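Local coordinates for protein endoglucanase (PDB 3X17) that probably hydrolyses internal beta-1,4-glucosidic bonds of cellulose as a family 9 endoglucanase with an N-terminal Ig-like domain, at residues A[174-179]-A[541-546]; A[336-341]-A[377-382]; A[434-439]-A[509-514]; A[479-484]-A[500-505]. All blocks are in the same frame, centred on the assembly; numbering follows the deposited sequence.

Interaction 1: A[174-179]-A[541-546]; sequences WHDAGD and PAIDYN. With ZN (zinc ion), chain C.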
loop_
_atom_site.group_PDB
_atom_site.type_symbol
_atom_site.label_atom_id
_atom_site.label_comp_id
_atom_site.label_asym_id
_atom_site.label_seq_id
_atom_site.Cartn_x
_atom_site.Cartn_y
_atom_site.Cartn_z
ATOM N N TRP A 174 1.185 15.071 -0.094
ATOM C CA TRP A 174 1.612 14.212 -1.210
ATOM C C TRP A 174 0.654 14.298 -2.385
ATOM O O TRP A 174 -0.557 14.134 -2.194
ATOM C CB TRP A 174 1.647 12.737 -0.778
ATOM C CG TRP A 174 2.590 12.417 0.372
ATOM C CD1 TRP A 174 3.922 12.700 0.446
ATOM C CD2 TRP A 174 2.244 11.775 1.618
ATOM N NE1 TRP A 174 4.429 12.274 1.658
ATOM C CE2 TRP A 174 3.427 11.681 2.383
ATOM C CE3 TRP A 174 1.062 11.228 2.133
ATOM C CZ2 TRP A 174 3.463 11.064 3.645
ATOM C CZ3 TRP A 174 1.101 10.595 3.393
ATOM C CH2 TRP A 174 2.298 10.534 4.132
ATOM N N HIS A 175 1.186 14.418 -3.607
ATOM C CA HIS A 175 0.397 14.054 -4.789
ATOM C C HIS A 175 -0.122 12.633 -4.603
ATOM O O HIS A 175 0.636 11.748 -4.188
ATOM C CB HIS A 175 1.224 14.140 -6.071
ATOM C CG HIS A 175 1.704 15.516 -6.386
ATOM N ND1 HIS A 175 2.920 15.756 -6.987
ATOM C CD2 HIS A 175 1.169 16.736 -6.116
ATOM C CE1 HIS A 175 3.085 17.062 -7.137
ATOM N NE2 HIS A 175 2.035 17.676 -6.619
ATOM N N ASP A 176 -1.416 12.441 -4.851
ATOM C CA ASP A 176 -2.123 11.234 -4.405
ATOM C C ASP A 176 -1.650 10.023 -5.187
ATOM O O ASP A 176 -1.639 8.901 -4.672
ATOM C CB ASP A 176 -3.640 11.380 -4.585
ATOM C CG ASP A 176 -4.430 10.217 -3.947
ATOM O OD1 ASP A 176 -4.349 10.090 -2.716
ATOM O OD2 ASP A 176 -5.133 9.445 -4.668
ATOM N N ALA A 177 -1.351 10.223 -6.463
ATOM C CA ALA A 177 -1.280 9.107 -7.393
ATOM C C ALA A 177 -0.552 9.526 -8.647
ATOM O O ALA A 177 0.543 10.062 -8.571
ATOM C CB ALA A 177 -2.694 8.612 -7.717
ATOM N N GLY A 178 -1.168 9.315 -9.808
ATOM C CA GLY A 178 -0.662 9.911 -11.034
ATOM C C GLY A 178 -1.241 11.283 -11.379
ATOM O O GLY A 178 -0.882 11.877 -12.403
ATOM N N ASP A 179 -2.212 11.733 -10.590
ATOM C CA ASP A 179 -2.638 13.119 -10.638
ATOM C C ASP A 179 -1.945 13.886 -9.529
ATOM O O ASP A 179 -0.996 13.384 -8.887
ATOM C CB ASP A 179 -4.161 13.234 -10.460
ATOM C CG ASP A 179 -4.625 12.717 -9.109
ATOM O OD1 ASP A 179 -4.091 11.677 -8.680
ATOM O OD2 ASP A 179 -5.491 13.353 -8.476
ATOM N N PRO A 541 -0.189 4.322 -10.051
ATOM C CA PRO A 541 0.217 4.197 -8.656
ATOM C C PRO A 541 -0.664 5.047 -7.759
ATOM O O PRO A 541 -1.401 5.889 -8.262
ATOM C CB PRO A 541 1.652 4.729 -8.662
ATOM C CG PRO A 541 1.670 5.719 -9.768
ATOM C CD PRO A 541 0.697 5.216 -10.814
ATOM N N ALA A 542 -0.654 4.777 -6.458
ATOM C CA ALA A 542 -1.293 5.637 -5.480
ATOM C C ALA A 542 -0.609 5.489 -4.123
ATOM O O ALA A 542 0.001 4.442 -3.829
ATOM C CB ALA A 542 -2.800 5.301 -5.376
ATOM N N ILE A 543 -0.721 6.525 -3.292
ATOM C CA ILE A 543 -0.077 6.525 -1.986
ATOM C C ILE A 543 -0.615 5.387 -1.092
ATOM O O ILE A 543 0.129 4.825 -0.284
ATOM C CB ILE A 543 -0.208 7.891 -1.252
ATOM C CG1 ILE A 543 -1.676 8.310 -1.113
ATOM C CG2 ILE A 543 0.638 8.963 -1.956
ATOM C CD1 ILE A 543 -1.904 9.519 -0.198
ATOM N N ASP A 544 -1.914 5.087 -1.191
ATOM C CA ASP A 544 -2.468 4.014 -0.357
ATOM C C ASP A 544 -2.096 2.607 -0.868
ATOM O O ASP A 544 -2.260 1.625 -0.155
ATOM C CB ASP A 544 -3.981 4.177 -0.136
ATOM C CG ASP A 544 -4.782 4.012 -1.412
ATOM O OD1 ASP A 544 -4.379 4.599 -2.432
ATOM O OD2 ASP A 544 -5.816 3.296 -1.401
ATOM N N TYR A 545 -1.519 2.520 -2.064
ATOM C CA TYR A 545 -1.035 1.242 -2.569
ATOM C C TYR A 545 0.343 0.966 -1.970
ATOM O O TYR A 545 0.638 -0.148 -1.566
ATOM C CB TYR A 545 -0.906 1.254 -4.088
ATOM C CG TYR A 545 -2.187 1.516 -4.863
ATOM C CD1 TYR A 545 -3.451 1.480 -4.240
ATOM C CD2 TYR A 545 -2.140 1.630 -6.246
ATOM C CE1 TYR A 545 -4.623 1.642 -5.002
ATOM C CE2 TYR A 545 -3.272 1.826 -6.993
ATOM C CZ TYR A 545 -4.505 1.853 -6.381
ATOM O OH TYR A 545 -5.605 1.969 -7.189
ATOM N N ASN A 546 1.166 2.006 -1.915
ATOM C CA ASN A 546 2.512 1.922 -1.398
ATOM C C ASN A 546 2.586 1.665 0.100
ATOM O O ASN A 546 3.600 1.189 0.613
ATOM C CB ASN A 546 3.305 3.173 -1.789
ATOM C CG ASN A 546 4.171 2.935 -3.017
ATOM O OD1 ASN A 546 3.650 2.553 -4.055
ATOM N ND2 ASN A 546 5.501 2.950 -2.838
HETATM ZN ZN ZN C . 1.783 19.688 -6.234
#

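Interaction 2: A[336-341]-A[377-382]; sequences DADDRF and VNPAAL. With CA (calcium ion), chain E.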
loop_
_atom_site.group_PDB
_atom_site.type_symbol
_atom_site.label_atom_id
_atom_site.label_comp_id
_atom_site.label_asym_id
_atom_site.label_seq_id
_atom_site.Cartn_x
_atom_site.Cartn_y
_atom_site.Cartn_z
ATOM N N ASP A 336 -18.948 6.389 8.420
ATOM C CA ASP A 336 -17.882 6.868 9.286
ATOM C C ASP A 336 -17.684 6.073 10.580
ATOM O O ASP A 336 -16.872 6.452 11.437
ATOM C CB ASP A 336 -18.052 8.367 9.579
ATOM C CG ASP A 336 -19.195 8.671 10.549
ATOM O OD1 ASP A 336 -19.760 7.722 11.132
ATOM O OD2 ASP A 336 -19.475 9.875 10.790
ATOM N N ALA A 337 -18.467 5.014 10.768
ATOM C CA ALA A 337 -18.432 4.287 12.064
ATOM C C ALA A 337 -17.120 3.511 12.246
ATOM O O ALA A 337 -16.558 3.476 13.347
ATOM C CB ALA A 337 -19.672 3.313 12.203
ATOM N N ASP A 338 -16.622 2.915 11.165
ATOM C CA ASP A 338 -15.357 2.227 11.229
ATOM C C ASP A 338 -14.196 3.183 11.440
ATOM O O ASP A 338 -13.245 2.863 12.166
ATOM C CB ASP A 338 -15.133 1.272 10.035
ATOM C CG ASP A 338 -15.356 1.932 8.694
ATOM O OD1 ASP A 338 -15.251 3.175 8.600
ATOM O OD2 ASP A 338 -15.628 1.195 7.717
ATOM N N ASP A 339 -14.285 4.357 10.818
ATOM C CA ASP A 339 -13.333 5.451 11.072
ATOM C C ASP A 339 -13.406 6.014 12.498
ATOM O O ASP A 339 -12.365 6.226 13.133
ATOM C CB ASP A 339 -13.535 6.564 10.027
ATOM C CG ASP A 339 -13.664 6.003 8.623
ATOM O OD1 ASP A 339 -12.627 5.710 8.022
ATOM O OD2 ASP A 339 -14.793 5.848 8.106
ATOM N N ARG A 340 -14.620 6.228 13.028
ATOM C CA ARG A 340 -14.738 6.669 14.437
ATOM C C ARG A 340 -14.217 5.633 15.429
ATOM O O ARG A 340 -13.530 5.976 16.397
ATOM C CB ARG A 340 -16.173 7.052 14.819
ATOM C CG ARG A 340 -16.755 8.205 14.039
ATOM C CD ARG A 340 -18.231 8.432 14.436
ATOM N NE ARG A 340 -18.880 9.445 13.611
ATOM C CZ ARG A 340 -19.376 10.596 14.062
ATOM N NH1 ARG A 340 -19.304 10.909 15.343
ATOM N NH2 ARG A 340 -19.946 11.439 13.214
ATOM N N PHE A 341 -14.562 4.366 15.216
ATOM C CA PHE A 341 -13.995 3.285 16.038
ATOM C C PHE A 341 -12.466 3.425 16.096
ATOM O O PHE A 341 -11.859 3.484 17.185
ATOM C CB PHE A 341 -14.392 1.927 15.438
ATOM C CG PHE A 341 -13.662 0.741 16.038
ATOM C CD1 PHE A 341 -14.094 0.176 17.230
ATOM C CD2 PHE A 341 -12.543 0.201 15.407
ATOM C CE1 PHE A 341 -13.463 -0.939 17.765
ATOM C CE2 PHE A 341 -11.917 -0.928 15.924
ATOM C CZ PHE A 341 -12.352 -1.461 17.143
ATOM N N VAL A 377 -11.709 2.997 2.720
ATOM C CA VAL A 377 -13.108 2.829 3.141
ATOM C C VAL A 377 -13.187 2.421 4.615
ATOM O O VAL A 377 -13.837 3.094 5.437
ATOM C CB VAL A 377 -13.830 1.798 2.263
ATOM C CG1 VAL A 377 -15.229 1.521 2.788
ATOM C CG2 VAL A 377 -13.909 2.296 0.801
ATOM N N ASN A 378 -12.488 1.326 4.939
ATOM C CA ASN A 378 -12.518 0.731 6.276
ATOM C C ASN A 378 -11.101 0.515 6.805
ATOM O O ASN A 378 -10.382 -0.345 6.334
ATOM C CB ASN A 378 -13.256 -0.606 6.230
ATOM C CG ASN A 378 -13.364 -1.256 7.580
ATOM O OD1 ASN A 378 -12.732 -0.834 8.544
ATOM N ND2 ASN A 378 -14.128 -2.326 7.642
ATOM N N PRO A 379 -10.653 1.390 7.694
ATOM C CA PRO A 379 -9.310 1.291 8.256
ATOM C C PRO A 379 -9.313 0.572 9.627
ATOM O O PRO A 379 -8.297 0.559 10.334
ATOM C CB PRO A 379 -8.934 2.760 8.446
ATOM C CG PRO A 379 -10.185 3.387 8.832
ATOM C CD PRO A 379 -11.267 2.699 7.983
ATOM N N ALA A 380 -10.464 0.049 10.038
ATOM C CA ALA A 380 -10.634 -0.329 11.430
ATOM C C ALA A 380 -9.741 -1.502 11.904
ATOM O O ALA A 380 -9.586 -1.685 13.099
ATOM C CB ALA A 380 -12.123 -0.605 11.753
ATOM N N ALA A 381 -9.128 -2.258 10.985
ATOM C CA ALA A 381 -8.230 -3.340 11.412
ATOM C C ALA A 381 -7.080 -2.801 12.249
ATOM O O ALA A 381 -6.568 -3.503 13.138
ATOM C CB ALA A 381 -7.691 -4.107 10.225
ATOM N N LEU A 382 -6.626 -1.589 11.937
ATOM C CA LEU A 382 -5.580 -0.949 12.736
ATOM C C LEU A 382 -6.070 -0.694 14.167
ATOM O O LEU A 382 -5.305 -0.724 15.134
ATOM C CB LEU A 382 -5.152 0.372 12.098
ATOM C CG LEU A 382 -4.496 0.346 10.704
ATOM C CD1 LEU A 382 -4.288 1.770 10.139
ATOM C CD2 LEU A 382 -3.162 -0.407 10.688
HETATM CA CA CA E . -15.529 4.409 6.543
HETATM O O HOH W 1 -16.810 2.336 6.037
#

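Interaction 3: A[434-439]-A[509-514]; sequences GSNKEA and GGPNDH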
loop_
_atom_site.group_PDB
_atom_site.type_symbol
_atom_site.label_atom_id
_atom_site.label_comp_id
_atom_site.label_asym_id
_atom_site.label_seq_id
_atom_site.Cartn_x
_atom_site.Cartn_y
_atom_site.Cartn_z
ATOM N N GLY A 434 -6.945 -1.464 -7.853
ATOM C CA GLY A 434 -6.101 -1.562 -6.661
ATOM C C GLY A 434 -5.922 -2.987 -6.137
ATOM O O GLY A 434 -5.526 -3.191 -4.981
ATOM N N SER A 435 -6.164 -3.981 -6.985
ATOM C CA SER A 435 -5.984 -5.356 -6.570
ATOM C C SER A 435 -4.609 -5.649 -5.950
ATOM O O SER A 435 -4.513 -6.409 -5.000
ATOM C CB SER A 435 -6.298 -6.324 -7.714
ATOM O OG SER A 435 -5.240 -6.315 -8.645
ATOM N N ASN A 436 -3.548 -5.057 -6.487
ATOM C CA ASN A 436 -2.243 -5.198 -5.863
ATOM C C ASN A 436 -2.220 -4.731 -4.410
ATOM O O ASN A 436 -1.665 -5.387 -3.528
ATOM C CB ASN A 436 -1.199 -4.436 -6.664
ATOM C CG ASN A 436 -0.860 -5.131 -7.970
ATOM O OD1 ASN A 436 -1.275 -6.266 -8.200
ATOM N ND2 ASN A 436 -0.107 -4.458 -8.826
ATOM N N LYS A 437 -2.839 -3.593 -4.154
ATOM C CA LYS A 437 -2.873 -3.054 -2.808
ATOM C C LYS A 437 -3.629 -4.014 -1.874
ATOM O O LYS A 437 -3.198 -4.301 -0.744
ATOM C CB LYS A 437 -3.530 -1.670 -2.828
ATOM C CG LYS A 437 -3.680 -1.016 -1.441
ATOM C CD LYS A 437 -4.967 -1.437 -0.799
ATOM C CE LYS A 437 -6.179 -0.935 -1.616
ATOM N NZ LYS A 437 -7.340 -0.608 -0.682
ATOM N N GLU A 438 -4.762 -4.496 -2.358
ATOM C CA GLU A 438 -5.596 -5.465 -1.646
ATOM C C GLU A 438 -4.839 -6.763 -1.303
ATOM O O GLU A 438 -4.953 -7.271 -0.178
ATOM C CB GLU A 438 -6.870 -5.765 -2.475
ATOM C CG GLU A 438 -7.781 -6.816 -1.864
ATOM C CD GLU A 438 -9.061 -7.067 -2.670
ATOM O OE1 GLU A 438 -9.534 -6.150 -3.389
ATOM O OE2 GLU A 438 -9.630 -8.167 -2.521
ATOM N N ALA A 439 -4.015 -7.245 -2.236
ATOM C CA ALA A 439 -3.135 -8.394 -1.970
ATOM C C ALA A 439 -2.230 -8.085 -0.790
ATOM O O ALA A 439 -2.078 -8.904 0.129
ATOM C CB ALA A 439 -2.291 -8.719 -3.181
ATOM N N GLY A 509 -1.728 -0.066 -9.481
ATOM C CA GLY A 509 -2.922 -0.784 -9.062
ATOM C C GLY A 509 -2.953 -2.263 -9.433
ATOM O O GLY A 509 -3.401 -3.081 -8.641
ATOM N N GLY A 510 -2.656 -2.578 -10.683
ATOM C CA GLY A 510 -2.633 -3.968 -11.143
ATOM C C GLY A 510 -3.953 -4.467 -11.743
ATOM O O GLY A 510 -4.889 -3.689 -11.948
ATOM N N PRO A 511 -4.063 -5.795 -11.924
ATOM C CA PRO A 511 -5.166 -6.452 -12.615
ATOM C C PRO A 511 -6.526 -6.068 -12.063
ATOM O O PRO A 511 -6.701 -5.945 -10.836
ATOM C CB PRO A 511 -4.919 -7.946 -12.356
ATOM C CG PRO A 511 -3.475 -8.075 -12.112
ATOM C CD PRO A 511 -2.929 -6.706 -11.714
ATOM N N ASN A 512 -7.479 -5.905 -12.979
ATOM C CA ASN A 512 -8.786 -5.334 -12.671
ATOM C C ASN A 512 -9.796 -5.957 -13.622
ATOM O O ASN A 512 -9.603 -5.943 -14.850
ATOM C CB ASN A 512 -8.701 -3.805 -12.846
ATOM C CG ASN A 512 -10.010 -3.085 -12.547
ATOM O OD1 ASN A 512 -11.060 -3.703 -12.381
ATOM N ND2 ASN A 512 -9.959 -1.753 -12.552
ATOM N N ASP A 513 -10.823 -6.590 -13.054
ATOM C CA ASP A 513 -11.861 -7.225 -13.845
ATOM C C ASP A 513 -12.808 -6.196 -14.469
ATOM O O ASP A 513 -13.577 -6.533 -15.371
ATOM C CB ASP A 513 -12.678 -8.196 -12.970
ATOM C CG ASP A 513 -11.994 -9.561 -12.796
ATOM O OD1 ASP A 513 -11.513 -10.131 -13.805
ATOM O OD2 ASP A 513 -11.922 -10.044 -11.643
ATOM N N HIS A 514 -12.820 -4.976 -13.941
ATOM C CA HIS A 514 -13.861 -4.013 -14.303
ATOM C C HIS A 514 -13.273 -2.769 -14.934
ATOM O O HIS A 514 -13.117 -1.751 -14.266
ATOM C CB HIS A 514 -14.732 -3.641 -13.091
ATOM C CG HIS A 514 -15.355 -4.825 -12.412
ATOM N ND1 HIS A 514 -14.847 -5.359 -11.246
ATOM C CD2 HIS A 514 -16.329 -5.674 -12.819
ATOM C CE1 HIS A 514 -15.524 -6.450 -10.930
ATOM N NE2 HIS A 514 -16.413 -6.679 -11.880
HETATM O O HOH W 2 -5.732 -1.602 -10.550
#

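Interaction 4: A[479-484]-A[500-505]; sequences YVTGLG and GVMVPG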
loop_
_atom_site.group_PDB
_atom_site.type_symbol
_atom_site.label_atom_id
_atom_site.label_comp_id
_atom_site.label_asym_id
_atom_site.label_seq_id
_atom_site.Cartn_x
_atom_site.Cartn_y
_atom_site.Cartn_z
ATOM N N TYR A 479 5.129 -5.045 -10.675
ATOM C CA TYR A 479 4.169 -3.951 -10.640
ATOM C C TYR A 479 4.735 -2.736 -9.924
ATOM O O TYR A 479 4.011 -1.789 -9.657
ATOM C CB TYR A 479 2.855 -4.401 -9.990
ATOM C CG TYR A 479 2.060 -5.397 -10.857
ATOM C CD1 TYR A 479 1.492 -5.006 -12.082
ATOM C CD2 TYR A 479 1.948 -6.736 -10.484
ATOM C CE1 TYR A 479 0.755 -5.919 -12.879
ATOM C CE2 TYR A 479 1.211 -7.661 -11.269
ATOM C CZ TYR A 479 0.636 -7.242 -12.469
ATOM O OH TYR A 479 -0.068 -8.154 -13.227
ATOM N N VAL A 480 6.028 -2.773 -9.587
ATOM C CA VAL A 480 6.642 -1.651 -8.896
ATOM C C VAL A 480 7.656 -0.975 -9.800
ATOM O O VAL A 480 8.591 -1.614 -10.290
ATOM C CB VAL A 480 7.342 -2.056 -7.580
ATOM C CG1 VAL A 480 7.887 -0.798 -6.890
ATOM C CG2 VAL A 480 6.386 -2.770 -6.655
ATOM N N THR A 481 7.493 0.324 -10.004
ATOM C CA THR A 481 8.349 1.026 -10.966
ATOM C C THR A 481 9.794 0.959 -10.540
ATOM O O THR A 481 10.098 1.085 -9.340
ATOM C CB THR A 481 7.949 2.495 -11.115
ATOM O OG1 THR A 481 8.015 3.146 -9.844
ATOM C CG2 THR A 481 6.531 2.590 -11.629
ATOM N N GLY A 482 10.689 0.788 -11.512
ATOM C CA GLY A 482 12.137 0.800 -11.224
ATOM C C GLY A 482 12.659 -0.446 -10.500
ATOM O O GLY A 482 13.837 -0.501 -10.142
ATOM N N LEU A 483 11.796 -1.443 -10.293
ATOM C CA LEU A 483 12.195 -2.696 -9.662
ATOM C C LEU A 483 12.022 -3.898 -10.576
ATOM O O LEU A 483 11.024 -4.012 -11.293
ATOM C CB LEU A 483 11.423 -2.923 -8.352
ATOM C CG LEU A 483 11.594 -1.870 -7.242
ATOM C CD1 LEU A 483 10.880 -2.276 -5.967
ATOM C CD2 LEU A 483 13.080 -1.536 -6.978
ATOM N N GLY A 484 12.949 -4.843 -10.474
ATOM C CA GLY A 484 12.881 -6.089 -11.243
ATOM C C GLY A 484 13.212 -5.845 -12.701
ATOM O O GLY A 484 13.757 -4.796 -13.056
ATOM N N GLY A 500 9.621 12.307 -18.899
ATOM C CA GLY A 500 10.370 11.142 -19.379
ATOM C C GLY A 500 11.383 10.597 -18.373
ATOM O O GLY A 500 12.259 9.798 -18.732
ATOM N N VAL A 501 11.249 10.994 -17.107
ATOM C CA VAL A 501 12.080 10.447 -16.027
ATOM C C VAL A 501 11.256 9.541 -15.090
ATOM O O VAL A 501 10.274 9.999 -14.487
ATOM C CB VAL A 501 12.698 11.577 -15.191
ATOM C CG1 VAL A 501 13.653 10.991 -14.144
ATOM C CG2 VAL A 501 13.451 12.592 -16.117
ATOM N N MET A 502 11.635 8.265 -14.978
ATOM C CA MET A 502 10.923 7.332 -14.084
ATOM C C MET A 502 11.014 7.770 -12.628
ATOM O O MET A 502 12.111 8.092 -12.113
ATOM C CB MET A 502 11.468 5.905 -14.201
ATOM C CG MET A 502 10.597 4.855 -13.479
ATOM S SD MET A 502 8.807 4.911 -13.803
ATOM C CE MET A 502 8.736 4.457 -15.537
ATOM N N VAL A 503 9.867 7.772 -11.956
ATOM C CA VAL A 503 9.849 7.758 -10.505
ATOM C C VAL A 503 9.830 6.311 -9.993
ATOM O O VAL A 503 8.839 5.587 -10.162
ATOM C CB VAL A 503 8.650 8.517 -9.940
ATOM C CG1 VAL A 503 8.624 8.376 -8.406
ATOM C CG2 VAL A 503 8.701 10.013 -10.362
ATOM N N PRO A 504 10.937 5.885 -9.360
ATOM C CA PRO A 504 11.046 4.496 -8.932
ATOM C C PRO A 504 10.304 4.232 -7.609
ATOM O O PRO A 504 10.116 5.155 -6.804
ATOM C CB PRO A 504 12.566 4.299 -8.781
ATOM C CG PRO A 504 13.093 5.670 -8.420
ATOM C CD PRO A 504 12.121 6.688 -8.999
ATOM N N GLY A 505 9.865 2.990 -7.414
ATOM C CA GLY A 505 9.386 2.524 -6.124
ATOM C C GLY A 505 7.873 2.636 -5.984
ATOM O O GLY A 505 7.317 2.370 -4.898
#

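Interaction 1: A[174-179]-A[541-546]
Ile-543 turns CG1 in between its own backbone N and carbonyl carbon (chi1 56°), and Asp-176 swings CG to the far side of its backbone N (chi1 -172°); with these rotations CD1 of Ile-543 comes 3.6 Å from OD1 of Asp-176, the two side chains crossing at about a right angle. This lies inside the (alpha/alpha)6 barrel of a family 9 glycoside hydrolase. The loop 174-179 carries the Asp-Ala-Gly-Asp signature, whose aspartates in relatives hold and activate the attacking water, which makes Asp-176 and Asp-179 probable active-site residues. The partner segment leads into the last helix, 543-558; Glu-540, just ahead of Pro-541 and against Ala-177, probably matches the general acid of relatives. The carboxylate of Asp-176 is anchored at both oxygens, OD1 by the hydroxyl of Thr-186 and OD2 by that of Tyr-331, so the isoleucine packs against a group already fixed in its rotation. The other branch of Ile-543, CG2, rests 4.1 Å from CB of Trp-174, while CD1 comes obliquely to the indole at 4.1 Å from CE3. The indole N-H, NE1, is hydrogen-bonded to Glu-225. Between the backbones, Ile-543 N donates to Asp-176 O at 2.9 Å with an angle of 154° at the hydrogen. The same oxygen receives a CA-H contact from Ala-542, 3.4 Å from its CA. His-175 leads away from the contact, and its NE2 binds zinc at 2.1 Å together with Cys-132, Asp-148 and His-149. Further along the loop, the CB methyl of Ala-177 sits 3.1 Å from O of Pro-541.

Interaction 2: A[336-341]-A[377-382]
Asp-338 reaches the 377-382 segment with every atom of its side chain. Its CB lies 3.9 Å from the CB methyl of Ala-380 and 3.5 Å from OD1 of Asn-378. Beyond it, CG is carried by chi1 of 51° into the space between the backbone N and carbonyl carbon, which points the carboxylate at the metal: OD1 binds calcium at 2.4 Å, and OD2 comes 3.3 Å from CB of Asn-378, the carboxylate and amide planes inclined by 31°. This is a sevenfold calcium site at the start of helix 337-351. Asp-339 OD2 binds at 2.2 Å, Val-377 O at 2.4 Å, a water joins them, and among the three remaining ligands are Asp-333 OD2 and Asp-335 O. The second oxygen of Asp-339, OD1, forms a salt bridge with Lys-277 and lies against CD of Pro-379. Asn-378 itself makes an Asx turn, its OD1 accepting from Ala-380 N at 2.9 Å. Replaced by a glycine, Asn-378 would lose this acceptor, and the Ala-380 N-H would probably be left without its mate and the turn beside the calcium ligand Val-377 free to shift. Further along the helix, Phe-341 brings CE2 at the ring edge to Ala-380 O, 3.7 Å away.

Interaction 3: A[434-439]-A[509-514]
Ser-435 and Asn-436 face the loop 509-514 in different ways, the serine by its hydroxyl and the asparagine by CB, CG and ND2 of its side chain. The Ser-435 hydroxyl donates to Pro-511 O at 2.7 Å, approaching in the carbonyl plane on a lone pair. Asn-436 crosses the Pro-511 ring at about a right angle, with CG beside its own backbone N (chi1 -73°). That rotation lays CG 3.3 Å from Gly-509 O and brings ND2 to 3.5 Å from CA of Gly-510, a spot where any CB on Gly-510 would run into the amide. ND2 finds its polar partner in Val-508 O, and the ring of Tyr-479 packs against the same side chain. With an alanine in place of Asn-436, Val-508 O would probably lose its amide donor and the space the amide fills beside Gly-510 CA and the Tyr-479 ring would be left open. Between the backbones, Asn-436 N donates to Gly-509 O at 2.9 Å, 161° at the hydrogen. A water bridges the two segments, accepting from Gly-434 N at 3.0 Å and donating to Gly-510 O at 2.6 Å. Gly-434 is the N-cap of helix 435-452, and Asn-436 N, in the first turn, has no carbonyl of its own helix to use. A loop carbonyl thus closes the N-terminus of one helix of the (alpha/alpha)6 barrel.

Interaction 4: A[479-484]-A[500-505]
A type II beta turn from Val-480 to Leu-483 presents Thr-481 to the loop 500-505, joining the loops of the catalytic domain that precede and follow helix 494-499 in the chain. Thr-481 grips the second loop twice. Its O accepts from Gly-505 N at 2.7 Å in a nearly straight bond, 169° at the hydrogen, although the donor stands 37° out of the carbonyl plane. Chi1 of 58° sets OG1 between the backbone N and carbonyl carbon, where it donates to Val-503 O at 2.6 Å, in that carbonyl's plane and on a lone pair. On the apolar side, CB of Thr-481 lies 3.7 Å from SD of Met-502, whose chain, bent at chi2 and chi3, brings the sulphur alongside CB and CG2 of the threonine, with CG2 at 3.9 Å from it. Val-480 places CG1 against Gly-505, 3.6 Å from its C. Gly-482, in the third place of the turn, has CA 4.3 Å from CB of Pro-504; a side chain there would collide with the proline ring. Because OG1 also accepts from Leu-506 N, the threonine hydroxyl is used as donor and acceptor at once, which fixes its rotation and satisfies two backbone groups of the neighbouring loop.

Overall arrangement
All four contacts belong to the family 9 domain, interactions 2, 3 and 4 nested within the chain loop that interaction 1 closes. Segment 541-546, which runs into helix 543-558, joins three of them. Asn-546 ND2 lies 2.8 Å from Gly-505 O, a probable hydrogen bond to interaction 4, and the Tyr-545 ring packs on interaction 3 with CE2 3.3 Å from Gly-509 CA. Interactions 3 and 4 meet through Tyr-479, whose CG is 3.1 Å from Asn-436 ND2. Interaction 2, with its calcium, stands apart: its centre is about 21 Å from those of interactions 1 and 3, nearest atoms about 7 Å. By comparison with relatives, the probable catalytic residues (Asp-Ala-Gly-Asp loop, Glu-540) lie in or beside interaction 1.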